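Local coordinates for protein 2-methyl-3-hydroxypyridine-5-carboxylic acid oxygenase (Mesorhizobium loti, PDB 3ALJ) that catalyses the FAD-dependent oxygenation of 2-methyl-3-hydroxypyridine-5-carboxylic acid, probably with opening of its pyridine ring, at residues 179-184 / 262-268; 190-196 / 251-255. All coordinates share one frame; numbering follows the deposited sequence. Where two conformers were deposited one is given.

Contact 1. Residues 179-184 / 262-268; sequences LIRLIV and LKTARYD. With FAD (flavin-adenine dinucleotide), chain B.
Arg181 and Asp268 form a salt bridge where strand 170-185 meets strand 267-275, an antiparallel edge strand of a seven-stranded mixed sheet beside the flavin. Arg181 NH2 reaches Asp268 OD2 at 3.2 Å, coming from above the carboxylate plane, and the two flat groups stand 89° apart. The Arg181 chain bends at chi3 (-75°), bringing one guanidinium face against FAD, whose methyl C7M sits 3.6 Å above the centre of that face. Leu179 CD2 touches the same methyl. Asp268 is also gripped side-on by Arg266: NE meets the syn lone pair of OD1 at 3.0 Å, while NH2 bonds to OD2. Water 1 accepts from Arg181 NE and donates to both Asp268 OD2 and Leu179 O. A leucine in place of Arg181 would probably cost Asp268 one of its two arginine partners and the flavin methyl its flat cationic neighbour. Behind this network, the backbones of Leu179 and Asp268 exchange two hydrogen bonds. Farther along, water 2 bridges Arg181 O and Arg266 N, and apolar packing takes over: Ala265 CB lies 3.7 Å from Leu182 CD2, and Leu262 CD1 touches Val184 CG1 and lies 3.9 Å from Leu182 CB.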
# COMPACT_ATOMS: atom_id res chain seq x y z
N LEU A 179 -6.58 9.86 -9.41
CA LEU A 179 -7.92 9.48 -9.03
C LEU A 179 -8.20 10.05 -7.70
O LEU A 179 -7.34 10.68 -7.01
CB LEU A 179 -7.93 7.95 -8.88
CG LEU A 179 -7.26 7.30 -7.64
CD1 LEU A 179 -7.79 5.83 -7.60
CD2 LEU A 179 -5.80 7.47 -7.52
N ILE A 180 -9.44 9.91 -7.36
CA ILE A 180 -10.01 10.54 -6.14
C ILE A 180 -10.45 9.40 -5.26
O ILE A 180 -11.41 8.66 -5.60
CB ILE A 180 -11.20 11.45 -6.50
CG1 ILE A 180 -10.73 12.52 -7.46
CG2 ILE A 180 -11.72 12.05 -5.17
CD1 ILE A 180 -11.96 13.18 -8.26
N ARG A 181 -9.81 9.18 -4.07
CA ARG A 181 -10.15 8.08 -3.17
C ARG A 181 -10.82 8.65 -1.92
O ARG A 181 -10.32 9.61 -1.32
CB ARG A 181 -8.85 7.37 -2.80
CG ARG A 181 -8.16 6.58 -3.91
CD ARG A 181 -6.88 6.01 -3.44
NE ARG A 181 -5.89 7.09 -3.36
CZ ARG A 181 -4.69 6.92 -2.83
NH1 ARG A 181 -4.28 5.74 -2.41
NH2 ARG A 181 -3.87 7.97 -2.81
N LEU A 182 -11.96 8.07 -1.57
CA LEU A 182 -12.75 8.62 -0.47
C LEU A 182 -13.41 7.48 0.30
O LEU A 182 -13.63 6.36 -0.19
CB LEU A 182 -13.94 9.46 -1.01
CG LEU A 182 -13.61 10.44 -2.09
CD1 LEU A 182 -14.76 11.10 -2.81
CD2 LEU A 182 -12.86 11.58 -1.46
N ILE A 183 -13.70 7.78 1.60
CA ILE A 183 -14.57 6.98 2.44
C ILE A 183 -15.87 7.69 2.61
O ILE A 183 -15.89 8.89 3.04
CB ILE A 183 -13.92 6.64 3.80
CG1 ILE A 183 -12.51 6.01 3.71
CG2 ILE A 183 -14.86 5.80 4.65
CD1 ILE A 183 -12.48 4.64 2.87
N VAL A 184 -16.95 6.97 2.32
CA VAL A 184 -18.34 7.45 2.54
C VAL A 184 -19.11 6.36 3.28
O VAL A 184 -18.71 5.20 3.41
CB VAL A 184 -19.06 7.82 1.22
CG1 VAL A 184 -18.27 8.96 0.56
CG2 VAL A 184 -19.11 6.59 0.27
N LEU A 262 -17.41 16.06 0.68
CA LEU A 262 -16.05 15.99 1.20
C LEU A 262 -15.15 17.02 0.54
O LEU A 262 -14.66 16.88 -0.61
CB LEU A 262 -15.49 14.53 1.00
CG LEU A 262 -16.24 13.39 1.73
CD1 LEU A 262 -15.76 11.98 1.29
CD2 LEU A 262 -15.99 13.54 3.24
N LYS A 263 -14.79 18.03 1.33
CA LYS A 263 -14.01 19.15 0.83
C LYS A 263 -12.51 18.83 0.94
O LYS A 263 -11.72 19.56 0.43
CB LYS A 263 -14.30 20.39 1.69
CG LYS A 263 -14.39 20.05 3.15
CD LYS A 263 -15.60 19.17 3.37
CE LYS A 263 -15.60 18.31 4.58
NZ LYS A 263 -14.71 17.15 4.58
N THR A 264 -12.17 17.74 1.62
CA THR A 264 -10.78 17.26 1.78
C THR A 264 -10.33 16.36 0.59
O THR A 264 -9.16 15.97 0.55
CB THR A 264 -10.72 16.34 3.06
OG1 THR A 264 -11.86 15.42 3.04
CG2 THR A 264 -10.80 17.17 4.34
N ALA A 265 -11.27 15.99 -0.32
CA ALA A 265 -10.95 15.18 -1.49
C ALA A 265 -9.80 15.69 -2.32
O ALA A 265 -9.70 16.87 -2.62
CB ALA A 265 -12.24 15.09 -2.41
N ARG A 266 -8.94 14.74 -2.75
CA ARG A 266 -7.82 15.16 -3.59
C ARG A 266 -7.84 14.27 -4.88
O ARG A 266 -8.19 13.08 -4.77
CB ARG A 266 -6.49 14.91 -2.90
CG ARG A 266 -6.24 15.93 -1.72
CD ARG A 266 -4.73 15.69 -1.16
NE ARG A 266 -4.52 14.25 -0.99
CZ ARG A 266 -5.04 13.52 0.01
NH1 ARG A 266 -5.66 14.14 1.02
NH2 ARG A 266 -4.91 12.17 0.01
N TYR A 267 -7.32 14.85 -5.94
CA TYR A 267 -6.98 14.08 -7.17
C TYR A 267 -5.51 13.68 -7.07
O TYR A 267 -4.62 14.54 -7.49
CB TYR A 267 -7.31 14.91 -8.41
CG TYR A 267 -7.14 14.19 -9.72
CD1 TYR A 267 -5.97 14.33 -10.49
CD2 TYR A 267 -8.15 13.38 -10.21
CE1 TYR A 267 -5.78 13.66 -11.67
CE2 TYR A 267 -8.01 12.70 -11.40
CZ TYR A 267 -6.85 12.86 -12.17
OH TYR A 267 -6.66 12.22 -13.38
N ASP A 268 -5.21 12.53 -6.54
CA ASP A 268 -3.80 12.07 -6.24
C ASP A 268 -3.28 11.35 -7.49
O ASP A 268 -3.99 10.68 -8.18
CB ASP A 268 -3.73 11.10 -5.07
CG ASP A 268 -4.08 11.77 -3.74
OD1 ASP A 268 -3.63 12.92 -3.56
OD2 ASP A 268 -4.73 11.03 -2.96
PA FAD B . 4.36 5.74 2.83
O1A FAD B . 3.06 5.04 3.11
O2A FAD B . 4.40 6.81 1.91
O5B FAD B . 4.90 6.22 4.25
C5B FAD B . 6.14 6.98 4.36
C4B FAD B . 5.97 7.66 5.70
O4B FAD B . 7.27 8.34 5.84
C3B FAD B . 4.96 8.75 5.74
O3B FAD B . 4.18 8.68 6.95
C2B FAD B . 5.81 10.06 5.58
O2B FAD B . 5.22 11.20 6.22
C1B FAD B . 7.07 9.73 6.32
N9A FAD B . 8.24 10.37 5.81
C8A FAD B . 8.52 10.80 4.53
N7A FAD B . 9.77 11.28 4.44
C5A FAD B . 10.31 11.18 5.72
C6A FAD B . 11.59 11.42 6.22
N6A FAD B . 12.56 11.96 5.41
N1A FAD B . 11.78 11.16 7.51
C2A FAD B . 10.82 10.69 8.32
N3A FAD B . 9.57 10.38 7.88
C4A FAD B . 9.36 10.61 6.56
N1 FAD B . -1.04 -0.76 -1.89
C2 FAD B . -1.66 -1.87 -1.50
O2 FAD B . -1.07 -2.80 -0.93
N3 FAD B . -3.02 -2.03 -1.74
C4 FAD B . -3.78 -1.02 -2.35
O4 FAD B . -5.06 -1.16 -2.40
C4X FAD B . -3.10 0.11 -2.76
N5 FAD B . -3.81 1.13 -3.49
C5X FAD B . -3.11 2.23 -3.96
C6 FAD B . -3.75 3.18 -4.77
C7 FAD B . -3.07 4.31 -5.18
C7M FAD B . -3.81 5.36 -6.06
C8 FAD B . -1.74 4.48 -4.86
C8M FAD B . -0.94 5.72 -5.34
C9 FAD B . -1.10 3.53 -4.06
C9A FAD B . -1.77 2.36 -3.63
N10 FAD B . -1.10 1.33 -2.83
C10 FAD B . -1.77 0.22 -2.46
C1' FAD B . 0.39 1.50 -2.51
C2' FAD B . 0.54 2.02 -1.08
O2' FAD B . -0.20 3.25 -0.95
C3' FAD B . 2.02 2.36 -0.82
O3' FAD B . 2.83 1.39 -1.57
C4' FAD B . 2.43 2.24 0.59
O4' FAD B . 1.67 3.23 1.34
C5' FAD B . 3.87 2.58 0.78
O5' FAD B . 4.18 2.46 2.16
P FAD B . 5.56 3.09 2.64
O1P FAD B . 5.58 2.89 4.09
O2P FAD B . 6.71 2.61 1.81
O3P FAD B . 5.43 4.66 2.28
O HOH W 1 -6.84 9.78 -4.29
O HOH W 2 -8.83 11.88 -1.99

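Contact 2. Residues 190-196 / 251-255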
# COMPACT_ATOMS: atom_id res chain seq x y z
N GLU A 190 -30.26 2.31 0.84
CA GLU A 190 -30.60 3.23 -0.24
C GLU A 190 -30.09 2.75 -1.62
O GLU A 190 -30.57 3.16 -2.63
CB GLU A 190 -30.05 4.61 0.05
CG GLU A 190 -30.64 5.24 1.26
CD GLU A 190 -29.81 5.07 2.52
OE1 GLU A 190 -29.19 4.01 2.87
OE2 GLU A 190 -29.78 6.10 3.21
N LEU A 191 -29.12 1.85 -1.61
CA LEU A 191 -28.65 1.29 -2.88
C LEU A 191 -29.65 0.25 -3.46
O LEU A 191 -29.57 -0.09 -4.63
CB LEU A 191 -27.27 0.63 -2.76
CG LEU A 191 -26.16 1.68 -2.43
CD1 LEU A 191 -24.90 0.80 -2.32
CD2 LEU A 191 -25.99 2.80 -3.43
N GLY A 192 -30.53 -0.28 -2.61
CA GLY A 192 -31.61 -1.11 -3.14
C GLY A 192 -31.05 -2.45 -3.62
O GLY A 192 -30.05 -3.01 -3.08
N HIS A 193 -31.70 -3.03 -4.63
CA HIS A 193 -31.34 -4.35 -5.03
C HIS A 193 -29.95 -4.40 -5.66
O HIS A 193 -29.63 -3.52 -6.45
CB HIS A 193 -32.40 -4.81 -6.03
CG HIS A 193 -32.11 -6.12 -6.65
ND1 HIS A 193 -32.36 -7.30 -6.00
CD2 HIS A 193 -31.58 -6.44 -7.86
CE1 HIS A 193 -31.97 -8.30 -6.77
NE2 HIS A 193 -31.53 -7.81 -7.90
N GLY A 194 -29.20 -5.43 -5.30
CA GLY A 194 -27.84 -5.58 -5.96
C GLY A 194 -27.01 -6.45 -5.10
O GLY A 194 -27.48 -7.10 -4.17
N GLU A 195 -25.68 -6.50 -5.38
CA GLU A 195 -24.66 -7.32 -4.62
C GLU A 195 -23.69 -6.32 -4.07
O GLU A 195 -22.53 -6.22 -4.46
CB GLU A 195 -23.98 -8.31 -5.49
CG GLU A 195 -25.01 -9.33 -6.00
CD GLU A 195 -24.40 -10.40 -6.89
OE1 GLU A 195 -23.14 -10.61 -6.98
OE2 GLU A 195 -25.22 -11.17 -7.43
N TRP A 196 -24.21 -5.52 -3.13
CA TRP A 196 -23.50 -4.33 -2.62
C TRP A 196 -22.43 -4.64 -1.57
O TRP A 196 -21.83 -3.68 -1.12
CB TRP A 196 -24.51 -3.28 -2.18
CG TRP A 196 -25.41 -2.88 -3.30
CD1 TRP A 196 -26.79 -3.01 -3.29
CD2 TRP A 196 -25.08 -2.25 -4.55
NE1 TRP A 196 -27.30 -2.48 -4.46
CE2 TRP A 196 -26.27 -2.11 -5.30
CE3 TRP A 196 -23.84 -1.94 -5.22
CZ2 TRP A 196 -26.31 -1.46 -6.57
CZ3 TRP A 196 -23.87 -1.32 -6.54
CH2 TRP A 196 -25.11 -1.12 -7.18
N PHE A 251 -26.66 4.27 -10.19
CA PHE A 251 -26.96 3.30 -9.17
C PHE A 251 -26.17 3.55 -7.84
O PHE A 251 -26.47 2.92 -6.79
CB PHE A 251 -26.73 1.91 -9.71
CG PHE A 251 -25.51 1.84 -10.55
CD1 PHE A 251 -25.63 1.91 -11.94
CD2 PHE A 251 -24.23 1.80 -9.98
CE1 PHE A 251 -24.48 2.00 -12.77
CE2 PHE A 251 -23.09 1.86 -10.79
CZ PHE A 251 -23.18 1.97 -12.16
N LEU A 252 -25.13 4.41 -7.94
CA LEU A 252 -24.42 4.82 -6.68
C LEU A 252 -24.77 6.22 -6.20
O LEU A 252 -24.10 6.73 -5.30
CB LEU A 252 -22.84 4.76 -6.97
CG LEU A 252 -22.26 3.37 -7.22
CD1 LEU A 252 -20.71 3.49 -7.27
CD2 LEU A 252 -22.64 2.54 -6.02
N GLU A 253 -25.82 6.84 -6.75
CA GLU A 253 -26.14 8.20 -6.34
C GLU A 253 -26.21 8.41 -4.82
O GLU A 253 -25.64 9.40 -4.37
CB GLU A 253 -27.46 8.66 -6.99
CG GLU A 253 -27.88 10.07 -6.53
CD GLU A 253 -29.13 10.51 -7.33
OE1 GLU A 253 -29.89 9.62 -7.81
OE2 GLU A 253 -29.27 11.73 -7.57
N PRO A 254 -26.80 7.54 -4.00
CA PRO A 254 -26.83 7.84 -2.51
C PRO A 254 -25.40 8.03 -1.92
O PRO A 254 -25.11 9.03 -1.23
CB PRO A 254 -27.54 6.63 -1.93
CG PRO A 254 -28.39 6.09 -3.13
CD PRO A 254 -27.54 6.33 -4.36
N CYS A 255 -24.46 7.17 -2.37
CA CYS A 255 -23.05 7.31 -1.94
C CYS A 255 -22.35 8.46 -2.58
O CYS A 255 -21.51 9.07 -1.84
CB CYS A 255 -22.34 5.99 -2.35
SG CYS A 255 -23.03 4.50 -1.55
O HOH W 3 -28.72 1.49 -6.72
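Trp196 and Phe251 cross at about a right angle, with CH2 of the indole 4.1 Å from CD2 of the phenyl ring. The indole is sandwiched by its own loop: Leu191 CB stands 3.5 Å above one face, Gly194 C lies over the other, and Gly192 C is at the edge. NE1 makes three weak hydrogen bonds, to the carbonyls of Leu191, Gly192 and His193, which curl around it. At Gly194 the fit is tight, since a beta carbon there would run into Trp196 CE2.

Leu191 carries much of the rest. With CD1 continuing the chain (chi2 179°), the other branch, CD2, turns toward Phe251 O, 3.4 Å away, and the same methyl meets Cys255 SG at 3.9 Å and Pro254 CD. Pro254 CB also meets Glu190 CB at 3.8 Å. No direct hydrogen bond joins the two segments; instead water 3 donates to Leu191 O and to Phe251 O (2.7 Å).

The contact thus packs the end of helix 188-191 and its following loop against the start of helix 253-260, where Leu252 is the N-cap. Beneath both lie Met202 of strand 199-203 and Tyr214 of strand 211-216.

Contact 2 is nested inside the loop that contact 1 closes: strand 170-185 runs on into helix 188-191, and helix 253-260 leads back to strand 267-275. Their centres are 20 Å apart, yet they touch between Val184 and Cys255, CG1 to O 4.0 Å; Leu182 and Val184 also pack on Ala259, farther along helix 253-260. Contact 1 supplies Leu179 and Arg181 to the FAD pocket, whereas contact 2 is structural packing well away from it, with Leu252 CD1 17.0 Å from FAD C7M. The touch of Val184 on Cys255 is thus where the strand that reaches the flavin meets the outlying helix packing.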